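Local coordinates for protein endonuclease III (Geobacillus stearothermophilus, PDB 1ORN) that excises damaged bases from DNA as a base-excision repair glycosylase with a [4Fe-4S] cluster, passing through a covalent protein-DNA intermediate, at residues Ala70-Leu73 / Glu74-Glu77; Asp79-Ile83 / Gly84-Asn88; Asp111-Glu114 / Leu115-Leu118; Met184-Phe187 / Gly188-His191. All coordinates share one frame; numbering follows the deposited sequence.

Contact 1 (Ala70-Leu73 / Glu74-Glu77)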
loop_
_atom_site.group_PDB
_atom_site.type_symbol
_atom_site.label_atom_id
_atom_site.label_comp_id
_atom_site.label_asym_id
_atom_site.label_seq_id
_atom_site.Cartn_x
_atom_site.Cartn_y
_atom_site.Cartn_z
ATOM N N ALA C 70 0.461 -19.718 18.684
ATOM C CA ALA C 70 1.027 -20.730 19.574
ATOM C C ALA C 70 2.112 -20.174 20.489
ATOM O O ALA C 70 2.509 -20.827 21.451
ATOM C CB ALA C 70 1.588 -21.889 18.759
ATOM N N VAL C 71 2.596 -18.975 20.188
ATOM C CA VAL C 71 3.636 -18.363 21.005
ATOM C C VAL C 71 3.059 -17.265 21.887
ATOM O O VAL C 71 1.980 -16.737 21.612
ATOM C CB VAL C 71 4.756 -17.754 20.129
ATOM C CG1 VAL C 71 5.362 -18.834 19.239
ATOM C CG2 VAL C 71 4.203 -16.608 19.283
ATOM N N PRO C 72 3.756 -16.930 22.983
ATOM C CA PRO C 72 3.247 -15.874 23.860
ATOM C C PRO C 72 3.320 -14.548 23.113
ATOM O O PRO C 72 4.191 -14.359 22.268
ATOM C CB PRO C 72 4.204 -15.921 25.049
ATOM C CG PRO C 72 4.630 -17.359 25.083
ATOM C CD PRO C 72 4.873 -17.647 23.623
ATOM N N LEU C 73 2.407 -13.636 23.420
ATOM C CA LEU C 73 2.395 -12.338 22.759
ATOM C C LEU C 73 3.756 -11.645 22.863
ATOM O O LEU C 73 4.247 -11.062 21.893
ATOM C CB LEU C 73 1.301 -11.456 23.371
ATOM C CG LEU C 73 1.072 -10.085 22.730
ATOM C CD1 LEU C 73 0.757 -10.259 21.252
ATOM C CD2 LEU C 73 -0.072 -9.372 23.436
ATOM N N GLU C 74 4.371 -11.727 24.038
ATOM C CA GLU C 74 5.670 -11.102 24.279
ATOM C C GLU C 74 6.755 -11.605 23.335
ATOM O O GLU C 74 7.664 -10.858 22.970
ATOM C CB GLU C 74 6.115 -11.342 25.726
ATOM C CG GLU C 74 5.119 -10.880 26.781
ATOM C CD GLU C 74 3.821 -11.670 26.746
ATOM O OE1 GLU C 74 3.881 -12.918 26.779
ATOM O OE2 GLU C 74 2.740 -11.041 26.690
ATOM N N GLU C 75 6.664 -12.873 22.946
ATOM C CA GLU C 75 7.651 -13.461 22.051
ATOM C C GLU C 75 7.513 -12.920 20.632
ATOM O O GLU C 75 8.510 -12.583 19.990
ATOM C CB GLU C 75 7.515 -14.987 22.041
ATOM C CG GLU C 75 8.561 -15.706 21.189
ATOM C CD GLU C 75 8.480 -17.219 21.308
ATOM O OE1 GLU C 75 9.236 -17.917 20.597
ATOM O OE2 GLU C 75 7.660 -17.711 22.114
ATOM N N LEU C 76 6.280 -12.846 20.141
ATOM C CA LEU C 76 6.048 -12.334 18.795
ATOM C C LEU C 76 6.431 -10.853 18.743
ATOM O O LEU C 76 6.964 -10.372 17.739
ATOM C CB LEU C 76 4.579 -12.525 18.395
ATOM C CG LEU C 76 4.195 -12.008 17.002
ATOM C CD1 LEU C 76 5.019 -12.729 15.931
ATOM C CD2 LEU C 76 2.710 -12.221 16.761
ATOM N N GLU C 77 6.166 -10.131 19.827
ATOM C CA GLU C 77 6.506 -8.712 19.890
ATOM C C GLU C 77 7.986 -8.506 19.594
ATOM O O GLU C 77 8.358 -7.635 18.810
ATOM C CB GLU C 77 6.183 -8.133 21.271
ATOM C CG GLU C 77 4.700 -7.897 21.537
ATOM C CD GLU C 77 4.446 -7.189 22.867
ATOM O OE1 GLU C 77 3.270 -6.911 23.184
ATOM O OE2 GLU C 77 5.424 -6.907 23.596
#
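Glu-75 reaches back from the first turn of helix 73-79 to lie on Val-71 and Pro-72, the two residues leading into it. Its CG stands anti to the backbone N (chi1 -177°) and the extended chain carries the carboxylate obliquely past the proline ring, OE2 stopping 3.2 Å from Pro-72 CD and 3.5 Å from Val-71 CB. Valine and glutamate cross there at about a right angle, while Glu-75 OE1 makes a salt bridge with Lys-61. Glu-74 is folded instead: the bend at chi2 (65°) curls its carboxylate over the start of the helix, with OE1 3.5 Å from Pro-72 CB and OE2 3.6 Å from Leu-73 CB. Pro-72 fills the N-cap position, its carbonyl O accepting Glu-75 N at 3.0 Å and, weakly, Leu-76 N. The next carbonyl, Leu-73 O, accepts Glu-77 N, and the extended Glu-77 chain brings OE1 to 3.9 Å from Leu-73 CG. Val-71 CG2 also meets Leu-76 CB, again at about a right angle. Helix 86-103 packs alongside: Leu-73 and Glu-77 touch its Ala-90, Leu-73 and Leu-76 touch its Gln-94, whose NE2 also donates to Val-71 O, and Tyr-62 packs on Val-71 and Leu-76.

Contact 2 (Asp79-Ile83 / Gly84-Asn88). With nucleotides of chain A.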
loop_
_atom_site.group_PDB
_atom_site.type_symbol
_atom_site.label_atom_id
_atom_site.label_comp_id
_atom_site.label_asym_id
_atom_site.label_seq_id
_atom_site.Cartn_x
_atom_site.Cartn_y
_atom_site.Cartn_z
ATOM N N ASP C 79 10.006 -10.572 18.023
ATOM C CA ASP C 79 10.298 -11.018 16.665
ATOM C C ASP C 79 10.048 -9.948 15.600
ATOM O O ASP C 79 10.674 -9.974 14.541
ATOM C CB ASP C 79 9.482 -12.275 16.346
ATOM C CG ASP C 79 10.057 -13.521 16.996
ATOM O OD1 ASP C 79 9.351 -14.550 17.052
ATOM O OD2 ASP C 79 11.223 -13.472 17.442
ATOM N N ILE C 80 9.141 -9.012 15.880
ATOM C CA ILE C 80 8.825 -7.940 14.930
ATOM C C ILE C 80 9.119 -6.558 15.506
ATOM O O ILE C 80 8.684 -5.545 14.961
ATOM C CB ILE C 80 7.331 -7.960 14.514
ATOM C CG1 ILE C 80 6.444 -7.626 15.716
ATOM C CG2 ILE C 80 6.968 -9.311 13.931
ATOM C CD1 ILE C 80 4.971 -7.464 15.375
ATOM N N ARG C 81 9.868 -6.517 16.602
ATOM C CA ARG C 81 10.190 -5.250 17.256
ATOM C C ARG C 81 10.758 -4.162 16.343
ATOM O O ARG C 81 10.412 -2.991 16.490
ATOM C CB ARG C 81 11.164 -5.492 18.416
ATOM C CG ARG C 81 11.570 -4.224 19.148
ATOM C CD ARG C 81 12.506 -4.517 20.316
ATOM N NE ARG C 81 12.966 -3.284 20.953
ATOM C CZ ARG C 81 13.786 -2.406 20.379
ATOM N NH1 ARG C 81 14.243 -2.623 19.153
ATOM N NH2 ARG C 81 14.143 -1.305 21.028
ATOM N N SER C 82 11.620 -4.542 15.404
ATOM C CA SER C 82 12.247 -3.580 14.500
ATOM C C SER C 82 11.304 -2.880 13.523
ATOM O O SER C 82 11.695 -1.917 12.864
ATOM C CB SER C 82 13.377 -4.252 13.715
ATOM O OG SER C 82 14.454 -4.581 14.578
ATOM N N ILE C 83 10.071 -3.365 13.429
ATOM C CA ILE C 83 9.078 -2.775 12.535
ATOM C C ILE C 83 8.502 -1.492 13.144
ATOM O O ILE C 83 8.142 -0.550 12.428
ATOM C CB ILE C 83 7.900 -3.769 12.289
ATOM C CG1 ILE C 83 8.400 -5.024 11.563
ATOM C CG2 ILE C 83 6.793 -3.091 11.489
ATOM C CD1 ILE C 83 8.868 -4.783 10.148
ATOM N N GLY C 84 8.430 -1.457 14.470
ATOM C CA GLY C 84 7.849 -0.313 15.147
ATOM C C GLY C 84 6.379 -0.648 15.326
ATOM O O GLY C 84 5.903 -1.611 14.716
ATOM N N LEU C 85 5.655 0.116 16.142
ATOM C CA LEU C 85 4.233 -0.154 16.381
ATOM C C LEU C 85 4.060 -1.654 16.617
ATOM O O LEU C 85 3.000 -2.225 16.333
ATOM C CB LEU C 85 3.394 0.273 15.162
ATOM C CG LEU C 85 3.540 1.717 14.662
ATOM C CD1 LEU C 85 2.577 1.969 13.505
ATOM C CD2 LEU C 85 3.245 2.688 15.797
ATOM N N TYR C 86 5.104 -2.279 17.158
ATOM C CA TYR C 86 5.127 -3.721 17.382
ATOM C C TYR C 86 4.182 -4.310 18.415
ATOM O O TYR C 86 3.827 -5.488 18.324
ATOM C CB TYR C 86 6.553 -4.183 17.695
ATOM C CG TYR C 86 7.111 -3.653 18.997
ATOM C CD1 TYR C 86 7.629 -2.362 19.084
ATOM C CD2 TYR C 86 7.117 -4.446 20.143
ATOM C CE1 TYR C 86 8.141 -1.874 20.283
ATOM C CE2 TYR C 86 7.624 -3.970 21.344
ATOM C CZ TYR C 86 8.135 -2.686 21.408
ATOM O OH TYR C 86 8.650 -2.218 22.594
ATOM N N ARG C 87 3.772 -3.523 19.401
ATOM C CA ARG C 87 2.866 -4.051 20.402
ATOM C C ARG C 87 1.486 -4.237 19.789
ATOM O O ARG C 87 0.891 -5.307 19.897
ATOM C CB ARG C 87 2.790 -3.122 21.612
ATOM C CG ARG C 87 4.114 -2.959 22.337
ATOM C CD ARG C 87 3.882 -2.548 23.779
ATOM N NE ARG C 87 5.133 -2.302 24.489
ATOM C CZ ARG C 87 5.906 -1.239 24.294
ATOM N NH1 ARG C 87 5.557 -0.313 23.408
ATOM N NH2 ARG C 87 7.027 -1.101 24.989
ATOM N N ASN C 88 0.985 -3.201 19.127
ATOM C CA ASN C 88 -0.324 -3.295 18.501
ATOM C C ASN C 88 -0.319 -4.289 17.343
ATOM O O ASN C 88 -1.262 -5.060 17.179
ATOM C CB ASN C 88 -0.793 -1.920 18.015
ATOM C CG ASN C 88 -1.150 -0.982 19.166
ATOM O OD1 ASN C 88 -1.674 -1.418 20.191
ATOM N ND2 ASN C 88 -0.882 0.305 18.993
ATOM P P DG A 6 3.289 0.351 20.100
ATOM O OP1 DG A 6 2.817 -0.955 19.556
ATOM O OP2 DG A 6 3.447 0.522 21.567
ATOM O "O5'" DG A 6 4.672 0.700 19.395
ATOM C "C5'" DG A 6 5.573 1.667 19.942
ATOM C "C4'" DG A 6 6.795 1.770 19.059
ATOM O "O4'" DG A 6 6.408 2.205 17.732
ATOM C "C3'" DG A 6 7.902 2.729 19.499
ATOM O "O3'" DG A 6 9.141 2.165 19.063
ATOM C "C2'" DG A 6 7.637 3.957 18.645
ATOM C "C1'" DG A 6 7.233 3.291 17.342
ATOM N N9 DG A 6 6.486 4.110 16.393
ATOM C C8 DG A 6 5.640 5.153 16.679
ATOM N N7 DG A 6 5.102 5.684 15.613
ATOM C C5 DG A 6 5.627 4.948 14.559
ATOM C C6 DG A 6 5.402 5.056 13.163
ATOM O O6 DG A 6 4.667 5.847 12.563
ATOM N N1 DG A 6 6.140 4.114 12.449
ATOM C C2 DG A 6 6.985 3.182 13.010
ATOM N N2 DG A 6 7.625 2.357 12.151
ATOM N N3 DG A 6 7.195 3.067 14.311
ATOM C C4 DG A 6 6.488 3.976 15.022
ATOM P P DT A 7 10.399 2.098 20.058
ATOM O OP1 DT A 7 10.010 1.265 21.226
ATOM O OP2 DT A 7 10.904 3.479 20.273
ATOM O "O5'" DT A 7 11.468 1.297 19.196
ATOM C "C5'" DT A 7 11.122 0.042 18.618
ATOM C "C4'" DT A 7 11.578 -0.028 17.178
ATOM O "O4'" DT A 7 10.796 0.862 16.339
ATOM C "C3'" DT A 7 13.045 0.325 16.933
ATOM O "O3'" DT A 7 13.627 -0.667 16.087
ATOM C "C2'" DT A 7 12.982 1.673 16.230
ATOM C "C1'" DT A 7 11.659 1.590 15.481
ATOM N N1 DT A 7 11.018 2.893 15.181
ATOM C C2 DT A 7 10.660 3.165 13.871
ATOM O O2 DT A 7 10.858 2.392 12.950
ATOM N N3 DT A 7 10.056 4.388 13.683
ATOM C C4 DT A 7 9.780 5.341 14.645
ATOM O O4 DT A 7 9.217 6.386 14.329
ATOM C C5 DT A 7 10.195 4.998 15.988
ATOM C C7 DT A 7 9.958 5.978 17.093
ATOM C C6 DT A 7 10.781 3.807 16.187
ATOM P P DC A 5 1.372 5.810 23.268
ATOM O OP1 DC A 5 1.432 5.020 24.522
ATOM O OP2 DC A 5 2.306 6.947 23.066
ATOM O "O5'" DC A 5 1.525 4.804 22.042
ATOM C "C5'" DC A 5 0.582 3.753 21.863
ATOM C "C4'" DC A 5 0.782 3.089 20.522
ATOM O "O4'" DC A 5 0.285 3.924 19.445
ATOM C "C3'" DC A 5 2.236 2.758 20.168
ATOM O "O3'" DC A 5 2.276 1.469 19.554
ATOM C "C2'" DC A 5 2.579 3.803 19.120
ATOM C "C1'" DC A 5 1.248 3.900 18.408
ATOM N N1 DC A 5 1.033 5.058 17.525
ATOM C C2 DC A 5 0.411 4.833 16.292
ATOM O O2 DC A 5 0.024 3.686 16.018
ATOM N N3 DC A 5 0.244 5.862 15.436
ATOM C C4 DC A 5 0.656 7.084 15.773
ATOM N N4 DC A 5 0.477 8.064 14.883
ATOM C C5 DC A 5 1.270 7.353 17.036
ATOM C C6 DC A 5 1.436 6.318 17.876
#
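Arg-81 CG sits squarely over one face of the Tyr-86 ring, 4.2 Å from the centroid and only 6° off the normal, a CH-pi contact; Arg-87 CG covers part of the opposite face, and the ring edge looks at DT7 OP1 of chain A. Extended as far as NE, Arg-81 lays its guanidinium face on DT7 C5'. Between these residues Gly-84 N closes the turn on Arg-81 O at 3.2 Å. At Gly-84 (phi 92°) a CB would run into Ile-83 O and also into N3 of DG6 of chain A.

The loop thus presses backbone into the DNA: DG6 N2 donates to Ile-83 O at 3.0 Å, and Leu-85 N donates to the sugar O4' of DG6 at 2.7 Å. Leu-85 then works as a wedge, CG over the guanine face 3.7 Å from DG6 C4 and CD2 3.4 Å from O2 of DC5 of chain A, consistent with a guanine parted from its mate in this HhH-GPD glycosylase complex. An alanine at this position is likely to open a gap against the DG6 face and leave that base freer to shift. Just beyond, the N-terminal end of helix 86-103 receives the DG6 phosphate: Asn-88 N bonds OP1 at 2.9 Å, Arg-87 N adds a weak bond to the same oxygen, and Arg-87 NH1 donates to OP2 at 2.9 Å.

Farther out, Ile-80 CG1 backs Tyr-86 CB, Ile-80 packs on Leu-58 and Ile-83 on Val-54 of helix 48-61, and Ser-82 OG bonds another DNA phosphate.

Contact 3 (Asp111-Glu114 / Leu115-Leu118). With NA (sodium ion), chain E.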
loop_
_atom_site.group_PDB
_atom_site.type_symbol
_atom_site.label_atom_id
_atom_site.label_comp_id
_atom_site.label_asym_id
_atom_site.label_seq_id
_atom_site.Cartn_x
_atom_site.Cartn_y
_atom_site.Cartn_z
ATOM N N ASP C 111 -12.235 -11.742 -0.373
ATOM C CA ASP C 111 -13.128 -10.589 -0.401
ATOM C C ASP C 111 -12.532 -9.418 0.381
ATOM O O ASP C 111 -12.097 -9.579 1.517
ATOM C CB ASP C 111 -14.481 -10.966 0.195
ATOM C CG ASP C 111 -15.435 -9.801 0.231
ATOM O OD1 ASP C 111 -15.870 -9.361 -0.852
ATOM O OD2 ASP C 111 -15.742 -9.320 1.342
ATOM N N ARG C 112 -12.536 -8.239 -0.231
ATOM C CA ARG C 112 -11.981 -7.036 0.384
ATOM C C ARG C 112 -12.693 -6.668 1.697
ATOM O O ARG C 112 -12.048 -6.425 2.719
ATOM C CB ARG C 112 -12.059 -5.889 -0.633
ATOM C CG ARG C 112 -11.075 -4.752 -0.409
ATOM C CD ARG C 112 -11.556 -3.832 0.685
ATOM N NE ARG C 112 -12.897 -3.333 0.400
ATOM C CZ ARG C 112 -13.207 -2.522 -0.607
ATOM N NH1 ARG C 112 -12.268 -2.102 -1.446
ATOM N NH2 ARG C 112 -14.464 -2.134 -0.780
ATOM N N ASP C 113 -14.021 -6.643 1.679
ATOM C CA ASP C 113 -14.768 -6.311 2.887
ATOM C C ASP C 113 -14.595 -7.349 3.985
ATOM O O ASP C 113 -14.667 -7.018 5.169
ATOM C CB ASP C 113 -16.253 -6.121 2.562
ATOM C CG ASP C 113 -16.536 -4.775 1.917
ATOM O OD1 ASP C 113 -15.569 -4.104 1.491
ATOM O OD2 ASP C 113 -17.721 -4.389 1.832
ATOM N N GLU C 114 -14.372 -8.606 3.611
ATOM C CA GLU C 114 -14.161 -9.634 4.622
ATOM C C GLU C 114 -12.775 -9.436 5.235
ATOM O O GLU C 114 -12.594 -9.598 6.437
ATOM C CB GLU C 114 -14.264 -11.039 4.026
ATOM C CG GLU C 114 -15.685 -11.467 3.645
ATOM C CD GLU C 114 -16.683 -11.298 4.786
ATOM O OE1 GLU C 114 -16.388 -11.720 5.926
ATOM O OE2 GLU C 114 -17.775 -10.744 4.538
ATOM N N LEU C 115 -11.795 -9.077 4.409
ATOM C CA LEU C 115 -10.446 -8.858 4.924
ATOM C C LEU C 115 -10.443 -7.726 5.951
ATOM O O LEU C 115 -9.720 -7.782 6.939
ATOM C CB LEU C 115 -9.478 -8.510 3.787
ATOM C CG LEU C 115 -9.056 -9.667 2.877
ATOM C CD1 LEU C 115 -8.373 -9.121 1.633
ATOM C CD2 LEU C 115 -8.135 -10.611 3.638
ATOM N N MET C 116 -11.242 -6.696 5.698
ATOM C CA MET C 116 -11.316 -5.559 6.602
ATOM C C MET C 116 -11.876 -5.896 7.976
ATOM O O MET C 116 -11.754 -5.106 8.916
ATOM C CB MET C 116 -12.115 -4.431 5.954
ATOM C CG MET C 116 -11.340 -3.721 4.854
ATOM S SD MET C 116 -12.280 -2.473 3.979
ATOM C CE MET C 116 -12.738 -1.378 5.345
ATOM N N LYS C 117 -12.470 -7.073 8.112
ATOM C CA LYS C 117 -12.998 -7.477 9.406
ATOM C C LYS C 117 -11.868 -7.955 10.319
ATOM O O LYS C 117 -12.035 -8.063 11.534
ATOM C CB LYS C 117 -14.050 -8.572 9.230
ATOM C CG LYS C 117 -15.314 -8.081 8.557
ATOM C CD LYS C 117 -16.335 -9.200 8.426
ATOM C CE LYS C 117 -17.608 -8.715 7.748
ATOM N NZ LYS C 117 -18.209 -7.562 8.472
ATOM N N LEU C 118 -10.710 -8.235 9.725
ATOM C CA LEU C 118 -9.549 -8.680 10.489
ATOM C C LEU C 118 -8.911 -7.492 11.206
ATOM O O LEU C 118 -8.834 -6.391 10.659
ATOM C CB LEU C 118 -8.530 -9.336 9.550
ATOM C CG LEU C 118 -9.061 -10.547 8.777
ATOM C CD1 LEU C 118 -8.075 -10.924 7.677
ATOM C CD2 LEU C 118 -9.272 -11.713 9.731
HETATM NA NA NA E . -10.008 -4.330 10.343
HETATM O O HOH W 1 -11.373 -5.018 12.102
HETATM O O HOH W 2 -11.287 -2.097 10.356
#
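Arg-112 and Met-116 run alongside each other, with Met-116 SD 3.6 Å from Arg-112 CD and nearly as close to NE. Bends at chi2 (-79°) and chi3 (-55°) fold the arginine back so that its guanidinium meets Asp-113 side-on: NE at 3.0 Å and NH2 at 3.2 Å both donate to OD1, which lies in the guanidinium plane. NH1 is left to bond Asn-127 OD1, so the group is fixed from two directions. Glu-114 and Lys-117 make a second parallel pair, touching through Glu-114 OE1 and Lys-117 CD at 3.6 Å; NZ stays 5.1 Å from OE2, and the polar partner of OE1 is Tyr-104 OH. Leu-115 is buried, its CG close to Asp-111 O, and packs on Val-130 of helix 123-134.

Asp-111 is the N-cap of this short helix, OD2 accepting Glu-114 N at 2.7 Å. A type I turn from Leu-115 to Leu-118 follows, and helix and turn together open the helix-hairpin-helix motif. Here backbone carbonyls approach the DNA through a metal. Met-116 O and Leu-118 O each bind the sodium ion at 2.4 Å; Val-121 O, two waters and a DNA phosphate oxygen bring the ligands to six. The cation bridges carbonyl oxygens and a phosphate oxygen, which would otherwise probably repel each other, and so lets a neutral backbone hold the strand.

Contact 4 (Met184-Phe187 / Gly188-His191)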
loop_
_atom_site.group_PDB
_atom_site.type_symbol
_atom_site.label_atom_id
_atom_site.label_comp_id
_atom_site.label_asym_id
_atom_site.label_seq_id
_atom_site.Cartn_x
_atom_site.Cartn_y
_atom_site.Cartn_z
ATOM N N MET C 184 1.964 4.800 -9.386
ATOM C CA MET C 184 1.841 5.993 -8.561
ATOM C C MET C 184 2.710 5.891 -7.315
ATOM O O MET C 184 3.321 6.875 -6.894
ATOM C CB MET C 184 0.377 6.236 -8.159
ATOM C CG MET C 184 -0.496 6.755 -9.298
ATOM S SD MET C 184 -2.146 7.267 -8.732
ATOM C CE MET C 184 -1.721 8.753 -7.836
ATOM N N ILE C 185 2.775 4.701 -6.727
ATOM C CA ILE C 185 3.588 4.495 -5.537
ATOM C C ILE C 185 5.064 4.699 -5.863
ATOM O O ILE C 185 5.794 5.320 -5.099
ATOM C CB ILE C 185 3.384 3.083 -4.951
ATOM C CG1 ILE C 185 2.003 3.001 -4.293
ATOM C CG2 ILE C 185 4.476 2.775 -3.930
ATOM C CD1 ILE C 185 1.717 1.679 -3.634
ATOM N N PHE C 186 5.499 4.169 -6.996
ATOM C CA PHE C 186 6.888 4.333 -7.399
ATOM C C PHE C 186 7.180 5.802 -7.681
ATOM O O PHE C 186 8.224 6.318 -7.297
ATOM C CB PHE C 186 7.185 3.490 -8.641
ATOM C CG PHE C 186 7.756 2.129 -8.327
ATOM C CD1 PHE C 186 7.094 1.256 -7.468
ATOM C CD2 PHE C 186 8.961 1.718 -8.900
ATOM C CE1 PHE C 186 7.620 -0.005 -7.183
ATOM C CE2 PHE C 186 9.495 0.461 -8.622
ATOM C CZ PHE C 186 8.825 -0.402 -7.764
ATOM N N PHE C 187 6.247 6.472 -8.347
ATOM C CA PHE C 187 6.422 7.883 -8.675
ATOM C C PHE C 187 6.650 8.678 -7.392
ATOM O O PHE C 187 7.551 9.504 -7.314
ATOM C CB PHE C 187 5.183 8.405 -9.412
ATOM C CG PHE C 187 5.314 9.817 -9.907
ATOM C CD1 PHE C 187 6.070 10.107 -11.039
ATOM C CD2 PHE C 187 4.679 10.863 -9.240
ATOM C CE1 PHE C 187 6.190 11.420 -11.500
ATOM C CE2 PHE C 187 4.795 12.176 -9.692
ATOM C CZ PHE C 187 5.553 12.454 -10.827
ATOM N N GLY C 188 5.835 8.416 -6.374
ATOM C CA GLY C 188 5.992 9.130 -5.118
ATOM C C GLY C 188 7.194 8.675 -4.304
ATOM O O GLY C 188 7.869 9.484 -3.663
ATOM N N ARG C 189 7.475 7.377 -4.327
ATOM C CA ARG C 189 8.590 6.844 -3.548
ATOM C C ARG C 189 9.955 7.265 -4.077
ATOM O O ARG C 189 10.843 7.640 -3.308
ATOM C CB ARG C 189 8.518 5.312 -3.513
ATOM C CG ARG C 189 9.630 4.641 -2.706
ATOM C CD ARG C 189 9.387 3.138 -2.598
ATOM N NE ARG C 189 8.196 2.854 -1.800
ATOM C CZ ARG C 189 7.396 1.810 -1.985
ATOM N NH1 ARG C 189 7.647 0.935 -2.946
ATOM N NH2 ARG C 189 6.338 1.640 -1.204
ATOM N N TYR C 190 10.100 7.237 -5.394
ATOM C CA TYR C 190 11.377 7.548 -6.026
ATOM C C TYR C 190 11.519 8.879 -6.754
ATOM O O TYR C 190 12.634 9.273 -7.095
ATOM C CB TYR C 190 11.722 6.423 -6.993
ATOM C CG TYR C 190 11.816 5.078 -6.320
ATOM C CD1 TYR C 190 12.857 4.792 -5.436
ATOM C CD2 TYR C 190 10.854 4.096 -6.551
ATOM C CE1 TYR C 190 12.938 3.554 -4.795
ATOM C CE2 TYR C 190 10.923 2.856 -5.913
ATOM C CZ TYR C 190 11.967 2.594 -5.036
ATOM O OH TYR C 190 12.032 1.375 -4.390
ATOM N N HIS C 191 10.415 9.572 -6.990
ATOM C CA HIS C 191 10.482 10.837 -7.719
ATOM C C HIS C 191 9.833 11.997 -6.967
ATOM O O HIS C 191 10.510 12.937 -6.555
ATOM C CB HIS C 191 9.814 10.666 -9.082
ATOM C CG HIS C 191 10.032 11.816 -10.013
ATOM N ND1 HIS C 191 11.274 12.135 -10.521
ATOM C CD2 HIS C 191 9.166 12.712 -10.541
ATOM C CE1 HIS C 191 11.162 13.179 -11.324
ATOM N NE2 HIS C 191 9.894 13.548 -11.355
#
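Phe-186 O takes the backbone N of Tyr-190 at 2.8 Å in a nearly straight bond, and the two side chains repeat the pairing outside the helix. Both rings leave the helix in the same direction, and the tyrosine turns its edge to the phenylalanine face: CE2 stands 3.8 Å from Phe-186 CD2, with the planes at 63°. Arg-189 CG covers the centre of one Tyr-190 face. The arginine's guanidinium is covered by Ile-185, whose CG2 lies over it, 3.5 Å from NH2; beyond, Arg-189 NH1 forms a salt bridge with Glu-27, which Tyr-190 OH also bonds, and NH2 donates to a DNA phosphate.

Near its C-terminal end helix 177-191 widens into a pi-type turn at 188-191, just ahead of Cys-192, first of the four cysteines in the [4Fe-4S] cluster pocket. On the other flank Phe-187 holds CG anti to the backbone N (chi1 -175°), which sends the ring toward the cluster and brings CE1 to 3.4 Å from His-191 CD2, the ring planes meeting obliquely at 49°. A serine in place of Phe-187 would probably open a gap beside the cluster and leave the His-191 ring freer to turn. A backbone bond joins the same pair, His-191 N to Phe-187 O at 2.9 Å; Gly-188 N bonds Met-184 O. Met-17 and Met-20 of helix 7-20 and Val-148 of helix 143-152 pack round Phe-187, and Met-20 also touches His-191.

From the N terminus the four contacts come strictly in series; each is local, contact 4 within a single helix, and none nests in or crosses another. Contact 1 ends the loop after helix 65-69 and starts helix 73-79. Contact 2 closes the next turn, into helix 86-103, and touches contact 1 where Glu-77 O packs on Tyr-86 CD2. Contact 3 begins the helix-hairpin-helix, its nearest atoms about 10 Å from contact 2, and leads on to helix 123-134. Contact 4, in helix 177-191, lies across the chain's centre from contacts 1 and 3 and joins the helical body to the iron-sulfur loop. Contacts 2 and 4 bond DNA phosphates directly, contact 3 through its sodium ion.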